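Local coordinates for hypothetical protein TM1010 (Thermotoga maritima, PDB 2F4P) that is of unknown function but belongs to the cupin superfamily of small beta-barrel proteins and forms a dimer, at residues N32-M37 with V54-A59; Q70-T75 with L115-I120; T61-H66 with N102-H107. All blocks are in the same frame, centred on the assembly; numbering follows the deposited sequence.

Contact 1: residues N32-M37 with V54-A59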
loop_
_atom_site.group_PDB
_atom_site.type_symbol
_atom_site.label_atom_id
_atom_site.label_comp_id
_atom_site.label_asym_id
_atom_site.label_seq_id
_atom_site.Cartn_x
_atom_site.Cartn_y
_atom_site.Cartn_z
ATOM N N ASN A 32 10.421 -10.009 17.736
ATOM C CA ASN A 32 10.933 -8.690 17.392
ATOM C C ASN A 32 10.310 -8.210 16.100
ATOM O O ASN A 32 10.492 -8.823 15.050
ATOM C CB ASN A 32 12.459 -8.723 17.284
ATOM C CG ASN A 32 13.115 -8.998 18.617
ATOM O OD1 ASN A 32 12.643 -8.511 19.659
ATOM N ND2 ASN A 32 14.180 -9.800 18.609
ATOM N N VAL A 33 9.582 -7.097 16.196
ATOM C CA VAL A 33 8.823 -6.541 15.065
ATOM C C VAL A 33 9.033 -5.034 15.107
ATOM O O VAL A 33 9.095 -4.467 16.194
ATOM C CB VAL A 33 7.325 -6.821 15.244
ATOM C CG1 VAL A 33 6.462 -6.173 14.121
ATOM C CG2 VAL A 33 7.073 -8.318 15.306
ATOM N N TRP A 34 9.155 -4.403 13.946
ATOM C CA TRP A 34 9.318 -2.951 13.810
ATOM C C TRP A 34 8.184 -2.439 12.905
ATOM O O TRP A 34 8.014 -2.978 11.816
ATOM C CB TRP A 34 10.678 -2.641 13.163
ATOM C CG TRP A 34 11.809 -3.503 13.700
ATOM C CD1 TRP A 34 12.387 -4.599 13.102
ATOM C CD2 TRP A 34 12.450 -3.351 14.963
ATOM N NE1 TRP A 34 13.352 -5.127 13.929
ATOM C CE2 TRP A 34 13.409 -4.380 15.077
ATOM C CE3 TRP A 34 12.299 -2.445 16.017
ATOM C CZ2 TRP A 34 14.217 -4.519 16.197
ATOM C CZ3 TRP A 34 13.102 -2.578 17.123
ATOM C CH2 TRP A 34 14.060 -3.605 17.207
ATOM N N VAL A 35 7.464 -1.417 13.349
ATOM C CA VAL A 35 6.347 -0.829 12.609
ATOM C C VAL A 35 6.616 0.656 12.285
ATOM O O VAL A 35 6.958 1.436 13.173
ATOM C CB VAL A 35 5.053 -0.920 13.436
ATOM C CG1 VAL A 35 3.874 -0.373 12.619
ATOM C CG2 VAL A 35 4.789 -2.381 13.886
ATOM N N LYS A 36 6.496 1.035 11.015
ATOM C CA LYS A 36 6.485 2.447 10.623
ATOM C C LYS A 36 5.124 2.747 10.033
ATOM O O LYS A 36 4.733 2.124 9.054
ATOM C CB LYS A 36 7.537 2.762 9.556
ATOM C CG LYS A 36 8.874 3.226 10.070
HETATM N N MSE A 37 4.418 3.699 10.630
HETATM C CA MSE A 37 3.164 4.187 10.079
HETATM C C MSE A 37 3.484 5.029 8.855
HETATM O O MSE A 37 4.380 5.880 8.878
HETATM C CB MSE A 37 2.437 5.043 11.105
HETATM C CG MSE A 37 2.053 4.300 12.365
HETATM SE SE MSE A 37 0.888 2.790 12.056
HETATM C CE MSE A 37 -0.426 3.717 10.901
ATOM N N VAL A 54 8.308 -4.866 9.607
ATOM C CA VAL A 54 9.325 -5.921 9.509
ATOM C C VAL A 54 9.159 -6.871 10.680
ATOM O O VAL A 54 9.167 -6.426 11.837
ATOM C CB VAL A 54 10.763 -5.368 9.580
ATOM C CG1 VAL A 54 11.782 -6.510 9.380
ATOM C CG2 VAL A 54 10.955 -4.257 8.563
ATOM N N PHE A 55 8.997 -8.158 10.376
ATOM C CA PHE A 55 9.000 -9.236 11.372
ATOM C C PHE A 55 10.344 -9.945 11.226
ATOM O O PHE A 55 10.660 -10.471 10.156
ATOM C CB PHE A 55 7.941 -10.281 11.083
ATOM C CG PHE A 55 6.521 -9.793 11.213
ATOM C CD1 PHE A 55 5.898 -9.163 10.157
ATOM C CD2 PHE A 55 5.825 -9.989 12.371
ATOM C CE1 PHE A 55 4.583 -8.703 10.279
ATOM C CE2 PHE A 55 4.543 -9.547 12.506
ATOM C CZ PHE A 55 3.908 -8.907 11.432
ATOM N N GLU A 56 11.123 -10.004 12.299
ATOM C CA GLU A 56 12.331 -10.847 12.283
ATOM C C GLU A 56 11.919 -12.315 12.317
ATOM O O GLU A 56 10.801 -12.624 12.689
ATOM C CB GLU A 56 13.211 -10.527 13.481
ATOM C CG GLU A 56 13.740 -9.084 13.465
ATOM C CD GLU A 56 14.491 -8.720 12.224
ATOM O OE1 GLU A 56 15.170 -9.600 11.628
ATOM O OE2 GLU A 56 14.439 -7.525 11.848
ATOM N N PRO A 57 12.828 -13.231 11.939
ATOM C CA PRO A 57 12.436 -14.636 11.919
ATOM C C PRO A 57 11.780 -15.082 13.224
ATOM O O PRO A 57 12.252 -14.752 14.309
ATOM C CB PRO A 57 13.756 -15.367 11.657
ATOM C CG PRO A 57 14.593 -14.417 10.949
ATOM C CD PRO A 57 14.217 -13.041 11.483
ATOM N N GLY A 58 10.655 -15.782 13.101
ATOM C CA GLY A 58 9.945 -16.310 14.244
ATOM C C GLY A 58 8.922 -15.335 14.830
ATOM O O GLY A 58 8.115 -15.717 15.668
ATOM N N ALA A 59 8.987 -14.069 14.452
ATOM C CA ALA A 59 8.099 -13.067 15.038
ATOM C C ALA A 59 6.778 -13.035 14.282
ATOM O O ALA A 59 6.713 -13.328 13.074
ATOM C CB ALA A 59 8.745 -11.698 15.047
#
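V33 and F55 face each other as a non-hydrogen-bonded pair on two antiparallel strands, with CA of V33 4.6 Å from CA of F55. Next to them W34 and V54 form a hydrogen-bonded pair. W34 N gives its hydrogen to V54 O at 2.9 Å, and V54 N gives its own back to W34 O. Past the end of the second strand, E56 N still bonds to N32 O, at 3.1 Å. The chain then folds back in a type II turn from E56 to A59, closed by A59 N on E56 O. G58 takes the third position with a positive phi of 89°, as glycine commonly does in a type II turn.

The side chains alternate between two faces. On one, V33 and F55 lie side by side. V33 CG2 touches F55 CD2 at 3.6 Å and A59 CB at 3.8 Å, while V33 CG1 sits over the face of the F55 ring near its rim. On the other face the indole edge of W34 meets V54 CB and the carboxylate of E56. The E56 chain bends at its second torsion (chi2 -56°), which folds the carboxylate back beside the indole. W34 NE1 makes a weak bond to E56 OE2, 3.4 Å long. Both W34 and V54 have two conformers; this holds for the one described. The stronger partner of that oxygen is R20, in a salt bridge. N32 OD1 is held by K23.

Strands 33-37 and 49-55 make a beta hairpin, and this contact is its open end, in one sheet of the cupin barrel.

Contact 2: residues Q70-T75 with L115-I120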
loop_
_atom_site.group_PDB
_atom_site.type_symbol
_atom_site.label_atom_id
_atom_site.label_comp_id
_atom_site.label_asym_id
_atom_site.label_seq_id
_atom_site.Cartn_x
_atom_site.Cartn_y
_atom_site.Cartn_z
ATOM N N GLN A 70 -8.409 -5.861 6.164
ATOM C CA GLN A 70 -6.997 -5.509 6.031
ATOM C C GLN A 70 -6.464 -6.098 4.731
ATOM O O GLN A 70 -6.935 -7.147 4.283
ATOM C CB GLN A 70 -6.245 -6.044 7.285
ATOM C CG GLN A 70 -4.728 -5.799 7.328
ATOM C CD GLN A 70 -4.075 -6.277 8.664
ATOM O OE1 GLN A 70 -4.385 -7.373 9.203
ATOM N NE2 GLN A 70 -3.205 -5.439 9.209
ATOM N N ILE A 71 -5.496 -5.399 4.117
ATOM C CA ILE A 71 -4.807 -5.853 2.926
ATOM C C ILE A 71 -3.305 -5.878 3.246
ATOM O O ILE A 71 -2.771 -4.888 3.752
ATOM C CB ILE A 71 -5.078 -4.912 1.728
ATOM C CG1 ILE A 71 -6.554 -4.981 1.300
ATOM C CG2 ILE A 71 -4.158 -5.260 0.521
ATOM C CD1 ILE A 71 -6.998 -3.755 0.526
ATOM N N LEU A 72 -2.638 -6.993 2.973
ATOM C CA LEU A 72 -1.181 -7.084 3.118
ATOM C C LEU A 72 -0.542 -7.173 1.741
ATOM O O LEU A 72 -1.056 -7.860 0.850
ATOM C CB LEU A 72 -0.761 -8.327 3.895
ATOM C CG LEU A 72 -1.507 -8.655 5.187
ATOM C CD1 LEU A 72 -0.861 -9.863 5.837
ATOM C CD2 LEU A 72 -1.506 -7.477 6.130
ATOM N N ILE A 73 0.579 -6.472 1.586
ATOM C CA ILE A 73 1.356 -6.485 0.361
ATOM C C ILE A 73 2.787 -6.788 0.754
ATOM O O ILE A 73 3.434 -5.963 1.394
ATOM C CB ILE A 73 1.296 -5.130 -0.359
ATOM C CG1 ILE A 73 -0.156 -4.734 -0.654
ATOM C CG2 ILE A 73 2.108 -5.196 -1.622
ATOM C CD1 ILE A 73 -0.304 -3.308 -1.173
ATOM N N VAL A 74 3.253 -7.982 0.407
ATOM C CA VAL A 74 4.565 -8.466 0.828
ATOM C C VAL A 74 5.639 -7.917 -0.082
ATOM O O VAL A 74 5.567 -8.068 -1.300
ATOM C CB VAL A 74 4.601 -10.008 0.835
ATOM C CG1 VAL A 74 5.953 -10.509 1.348
ATOM C CG2 VAL A 74 3.434 -10.544 1.662
ATOM N N THR A 75 6.630 -7.266 0.511
ATOM C CA THR A 75 7.687 -6.618 -0.260
ATOM C C THR A 75 9.020 -7.343 -0.191
ATOM O O THR A 75 9.861 -7.139 -1.058
ATOM C CB THR A 75 7.896 -5.152 0.176
ATOM O OG1 THR A 75 8.255 -5.087 1.561
ATOM C CG2 THR A 75 6.642 -4.363 -0.017
ATOM N N LEU A 115 10.102 -11.250 7.328
ATOM C CA LEU A 115 8.999 -10.842 6.444
ATOM C C LEU A 115 8.845 -9.333 6.545
ATOM O O LEU A 115 8.865 -8.775 7.640
ATOM C CB LEU A 115 7.684 -11.515 6.823
ATOM C CG LEU A 115 6.431 -11.043 6.064
ATOM C CD1 LEU A 115 6.398 -11.602 4.660
ATOM C CD2 LEU A 115 5.183 -11.417 6.839
ATOM N N VAL A 116 8.747 -8.685 5.388
ATOM C CA VAL A 116 8.464 -7.263 5.310
ATOM C C VAL A 116 7.242 -7.087 4.450
ATOM O O VAL A 116 7.159 -7.655 3.342
ATOM C CB VAL A 116 9.617 -6.464 4.675
ATOM C CG1 VAL A 116 9.328 -4.934 4.733
ATOM C CG2 VAL A 116 10.946 -6.829 5.354
ATOM N N HIS A 117 6.298 -6.296 4.946
ATOM C CA HIS A 117 5.113 -6.027 4.177
ATOM C C HIS A 117 4.513 -4.654 4.492
ATOM O O HIS A 117 4.737 -4.092 5.575
ATOM C CB HIS A 117 4.076 -7.158 4.362
ATOM C CG HIS A 117 3.335 -7.108 5.652
ATOM N ND1 HIS A 117 2.269 -6.262 5.859
ATOM C CD2 HIS A 117 3.486 -7.815 6.798
ATOM C CE1 HIS A 117 1.822 -6.421 7.091
ATOM N NE2 HIS A 117 2.531 -7.369 7.677
ATOM N N ILE A 118 3.776 -4.129 3.512
ATOM C CA ILE A 118 2.889 -3.006 3.704
ATOM C C ILE A 118 1.563 -3.566 4.195
ATOM O O ILE A 118 1.113 -4.633 3.746
ATOM C CB ILE A 118 2.697 -2.205 2.384
ATOM C CG1 ILE A 118 4.027 -1.545 1.962
ATOM C CG2 ILE A 118 1.611 -1.124 2.540
ATOM C CD1 ILE A 118 4.143 -1.276 0.484
ATOM N N GLY A 119 0.963 -2.903 5.175
ATOM C CA GLY A 119 -0.382 -3.257 5.619
ATOM C C GLY A 119 -1.317 -2.091 5.410
ATOM O O GLY A 119 -0.920 -0.939 5.628
ATOM N N ILE A 120 -2.543 -2.383 4.962
ATOM C CA ILE A 120 -3.570 -1.373 4.776
ATOM C C ILE A 120 -4.759 -1.780 5.646
ATOM O O ILE A 120 -5.339 -2.850 5.422
ATOM C CB ILE A 120 -4.006 -1.284 3.314
ATOM C CG1 ILE A 120 -2.796 -1.088 2.409
ATOM C CG2 ILE A 120 -4.991 -0.151 3.113
ATOM C CD1 ILE A 120 -3.065 -1.239 0.946
#
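H117 has CG between its own backbone N and carbonyl carbon (chi1 77°), which sets its ring beside L72. L72 has CG anti to its carbonyl carbon (chi1 -46°), and its CD2 comes within 3.6 Å of H117 CE1. The two side chains cross at a slant. They lie on the face of the sheet turned into the cupin barrel, where L72 and H117 also meet H107.

Strands 70-75 and 115-121 are antiparallel neighbours in that sheet. Paired bonds join I71 with I120 and I73 with I118. T75 N adds one more, to V116 O at 2.9 Å. L72 with G119 and V74 with H117 are the non-hydrogen-bonded pairs between them. V74 CG1 packs on L115 CD1 at 3.5 Å, the two side chains nearly at right angles.

The other face carries isoleucines. I71 and I120 run side by side, CB to CB. I73 CD1 touches I120 CD1 at 4.0 Å, and T75 CG2 meets I118 CD1. This face packs on the second subunit: I118 on I118 of that subunit, and I120 on its I120.

Q70 extends from the strand end, and its NE2 bonds to Y51 and to the unknown ligand. The H117 ring is fixed by a nearly straight bond from ND1 to I118 O, 2.9 Å long; the donor stands above the carbonyl plane, and the same oxygen also accepts from I73 N.

Contact 3: residues T61-H66 with N102-H107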
loop_
_atom_site.group_PDB
_atom_site.type_symbol
_atom_site.label_atom_id
_atom_site.label_comp_id
_atom_site.label_asym_id
_atom_site.label_seq_id
_atom_site.Cartn_x
_atom_site.Cartn_y
_atom_site.Cartn_z
ATOM N N THR A 61 2.277 -11.582 14.729
ATOM C CA THR A 61 1.228 -10.961 15.462
ATOM C C THR A 61 0.590 -11.996 16.384
ATOM O O THR A 61 0.676 -13.226 16.157
ATOM C CB THR A 61 0.111 -10.400 14.507
ATOM O OG1 THR A 61 -0.591 -11.497 13.893
ATOM C CG2 THR A 61 0.689 -9.540 13.424
ATOM N N HIS A 62 -0.077 -11.499 17.411
ATOM C CA HIS A 62 -1.101 -12.293 18.095
ATOM C C HIS A 62 -2.261 -12.565 17.134
ATOM O O HIS A 62 -2.382 -11.925 16.066
ATOM C CB HIS A 62 -1.601 -11.534 19.317
ATOM C CG HIS A 62 -0.570 -11.387 20.389
ATOM N ND1 HIS A 62 -0.841 -10.800 21.606
ATOM C CD2 HIS A 62 0.732 -11.759 20.431
ATOM C CE1 HIS A 62 0.247 -10.821 22.351
ATOM N NE2 HIS A 62 1.219 -11.388 21.659
ATOM N N TRP A 63 -3.148 -13.474 17.524
ATOM C CA TRP A 63 -4.444 -13.576 16.835
ATOM C C TRP A 63 -5.216 -12.261 16.992
ATOM O O TRP A 63 -5.268 -11.685 18.091
ATOM C CB TRP A 63 -5.283 -14.711 17.407
ATOM C CG TRP A 63 -4.754 -16.092 17.205
ATOM C CD1 TRP A 63 -4.045 -16.831 18.104
ATOM C CD2 TRP A 63 -4.901 -16.921 16.035
ATOM N NE1 TRP A 63 -3.762 -18.057 17.587
ATOM C CE2 TRP A 63 -4.254 -18.138 16.309
ATOM C CE3 TRP A 63 -5.481 -16.735 14.772
ATOM C CZ2 TRP A 63 -4.212 -19.189 15.388
ATOM C CZ3 TRP A 63 -5.444 -17.794 13.854
ATOM C CH2 TRP A 63 -4.834 -18.997 14.174
ATOM N N HIS A 64 -5.854 -11.810 15.909
ATOM C CA HIS A 64 -6.648 -10.619 15.957
ATOM C C HIS A 64 -7.559 -10.520 14.725
ATOM O O HIS A 64 -7.425 -11.286 13.774
ATOM C CB HIS A 64 -5.732 -9.395 16.067
ATOM C CG HIS A 64 -4.857 -9.159 14.877
ATOM N ND1 HIS A 64 -3.870 -10.039 14.470
ATOM C CD2 HIS A 64 -4.782 -8.097 14.042
ATOM C CE1 HIS A 64 -3.250 -9.536 13.413
ATOM N NE2 HIS A 64 -3.783 -8.359 13.137
ATOM N N SER A 65 -8.443 -9.543 14.746
ATOM C CA SER A 65 -9.288 -9.216 13.607
ATOM C C SER A 65 -9.471 -7.694 13.516
ATOM O O SER A 65 -9.311 -6.953 14.519
ATOM C CB SER A 65 -10.659 -9.921 13.746
ATOM O OG SER A 65 -11.431 -9.341 14.796
ATOM N N HIS A 66 -9.825 -7.250 12.317
ATOM C CA HIS A 66 -10.159 -5.864 12.053
ATOM C C HIS A 66 -11.606 -5.822 11.568
ATOM O O HIS A 66 -11.931 -6.465 10.576
ATOM C CB HIS A 66 -9.292 -5.319 10.925
ATOM C CG HIS A 66 -7.885 -5.021 11.337
ATOM N ND1 HIS A 66 -7.497 -3.770 11.767
ATOM C CD2 HIS A 66 -6.793 -5.807 11.418
ATOM C CE1 HIS A 66 -6.217 -3.800 12.088
ATOM N NE2 HIS A 66 -5.765 -5.021 11.879
ATOM N N ASN A 102 -13.513 -8.833 10.153
ATOM C CA ASN A 102 -13.748 -9.666 11.326
ATOM C C ASN A 102 -13.153 -11.052 11.291
ATOM O O ASN A 102 -13.297 -11.801 12.270
ATOM C CB ASN A 102 -15.244 -9.765 11.636
ATOM C CG ASN A 102 -15.888 -8.427 11.719
ATOM O OD1 ASN A 102 -15.484 -7.580 12.535
ATOM N ND2 ASN A 102 -16.851 -8.191 10.850
ATOM N N VAL A 103 -12.420 -11.388 10.225
ATOM C CA VAL A 103 -11.776 -12.701 10.154
ATOM C C VAL A 103 -10.594 -12.726 11.147
ATOM O O VAL A 103 -9.728 -11.843 11.125
ATOM C CB VAL A 103 -11.372 -13.069 8.716
ATOM C CG1 VAL A 103 -10.488 -14.344 8.668
ATOM C CG2 VAL A 103 -12.612 -13.290 7.867
ATOM N N VAL A 104 -10.583 -13.721 12.018
ATOM C CA VAL A 104 -9.531 -13.852 13.020
ATOM C C VAL A 104 -8.312 -14.517 12.398
ATOM O O VAL A 104 -8.436 -15.543 11.737
ATOM C CB VAL A 104 -10.036 -14.557 14.290
ATOM C CG1 VAL A 104 -8.845 -14.782 15.266
ATOM C CG2 VAL A 104 -11.147 -13.728 14.936
ATOM N N HIS A 105 -7.139 -13.899 12.541
ATOM C CA HIS A 105 -5.959 -14.383 11.797
ATOM C C HIS A 105 -4.680 -13.925 12.513
ATOM O O HIS A 105 -4.720 -13.124 13.464
ATOM C CB HIS A 105 -5.975 -13.795 10.394
ATOM C CG HIS A 105 -5.738 -12.324 10.404
ATOM N ND1 HIS A 105 -6.747 -11.428 10.694
ATOM C CD2 HIS A 105 -4.603 -11.599 10.298
ATOM C CE1 HIS A 105 -6.249 -10.206 10.705
ATOM N NE2 HIS A 105 -4.952 -10.285 10.479
ATOM N N TRP A 106 -3.568 -14.479 12.095
ATOM C CA TRP A 106 -2.265 -13.893 12.447
ATOM C C TRP A 106 -1.424 -13.880 11.202
ATOM O O TRP A 106 -1.715 -14.613 10.239
ATOM C CB TRP A 106 -1.573 -14.670 13.562
ATOM C CG TRP A 106 -1.214 -16.091 13.216
ATOM C CD1 TRP A 106 -2.011 -17.172 13.367
ATOM C CD2 TRP A 106 0.026 -16.575 12.670
ATOM N NE1 TRP A 106 -1.349 -18.307 12.971
ATOM C CE2 TRP A 106 -0.102 -17.972 12.525
ATOM C CE3 TRP A 106 1.250 -15.972 12.327
ATOM C CZ2 TRP A 106 0.942 -18.786 12.039
ATOM C CZ3 TRP A 106 2.285 -16.771 11.833
ATOM C CH2 TRP A 106 2.128 -18.163 11.699
ATOM N N HIS A 107 -0.390 -13.041 11.211
ATOM C CA HIS A 107 0.640 -13.135 10.180
ATOM C C HIS A 107 2.002 -12.904 10.793
ATOM O O HIS A 107 2.130 -12.346 11.876
ATOM C CB HIS A 107 0.381 -12.154 9.008
ATOM C CG HIS A 107 0.032 -10.751 9.415
ATOM N ND1 HIS A 107 0.922 -9.702 9.291
ATOM C CD2 HIS A 107 -1.108 -10.220 9.903
ATOM C CE1 HIS A 107 0.351 -8.592 9.717
ATOM N NE2 HIS A 107 -0.876 -8.879 10.112
HETATM O O HOH W 1 -13.180 -7.437 14.170
HETATM O O HOH W 2 -9.892 -9.246 10.228
#
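H64 and H105 form a single antiparallel bridge, H64 N to H105 O at 3.0 Å and H105 N to H64 O at 2.9 Å, and further bonds tie the segments: T61 N to H107 O and N102 N to H66 O. T61 OG1 takes the H107 N-H at 3.1 Å and gives its own proton to H62 O. H64 ND1 donates to that same carbonyl from its opposite face. This steadies the H64 ring, as the bond from H105 ND1 to V103 O, in the plane of its imidazole, steadies H105.

The H64 and H105 rings sit obliquely, centroids 4.4 Å apart and planes at 48°. With H107 they form an aromatic cluster. T61 CG2 lies over the face of H107, 3.8 Å from the ring centroid. These histidines line the pocket of the cupin barrel. NE2 of H66 and of H107 bonds to the unknown ligand; the H64 side chain comes within about 2 Å of it, too close for a confident hydrogen bond, and H105 NE2 bonds weakly to Q70. H64, H66, Q70 and H105 match the metal-binding positions of many cupins, an inferred role here.

On the other side, the edge of W106 points at the face of W63, planes at 86°, with W106 CD1 3.5 Å from W63 CH2. The indole nitrogens have outside partners, E139 for W63 and Q82 for W106. Water 1 bridges S65 OG and N102 OD1.

Overall arrangement
Contacts 1 and 2 lie in one sheet, about 12 Å apart between centres. Strands 49-55 and 115-121 are neighbours, and F55 N probably bonds to L115 O at 2.8 Å. Contact 3 belongs to the other sheet, with its centre about 14 Å from that of contact 2 and 16 Å from that of contact 1. The sheets meet inside the barrel. F55 CE1 packs on H117 NE2 at 3.6 Å, and H117 NE2 lies 3.2 Å from H107 CE1. Q70 of contact 2 and H64, H66 and H107 of contact 3 lie at the same unknown ligand, and the side chain of F55 comes within about 4 Å of it. The segments of contacts 2 and 3 alternate along the chain.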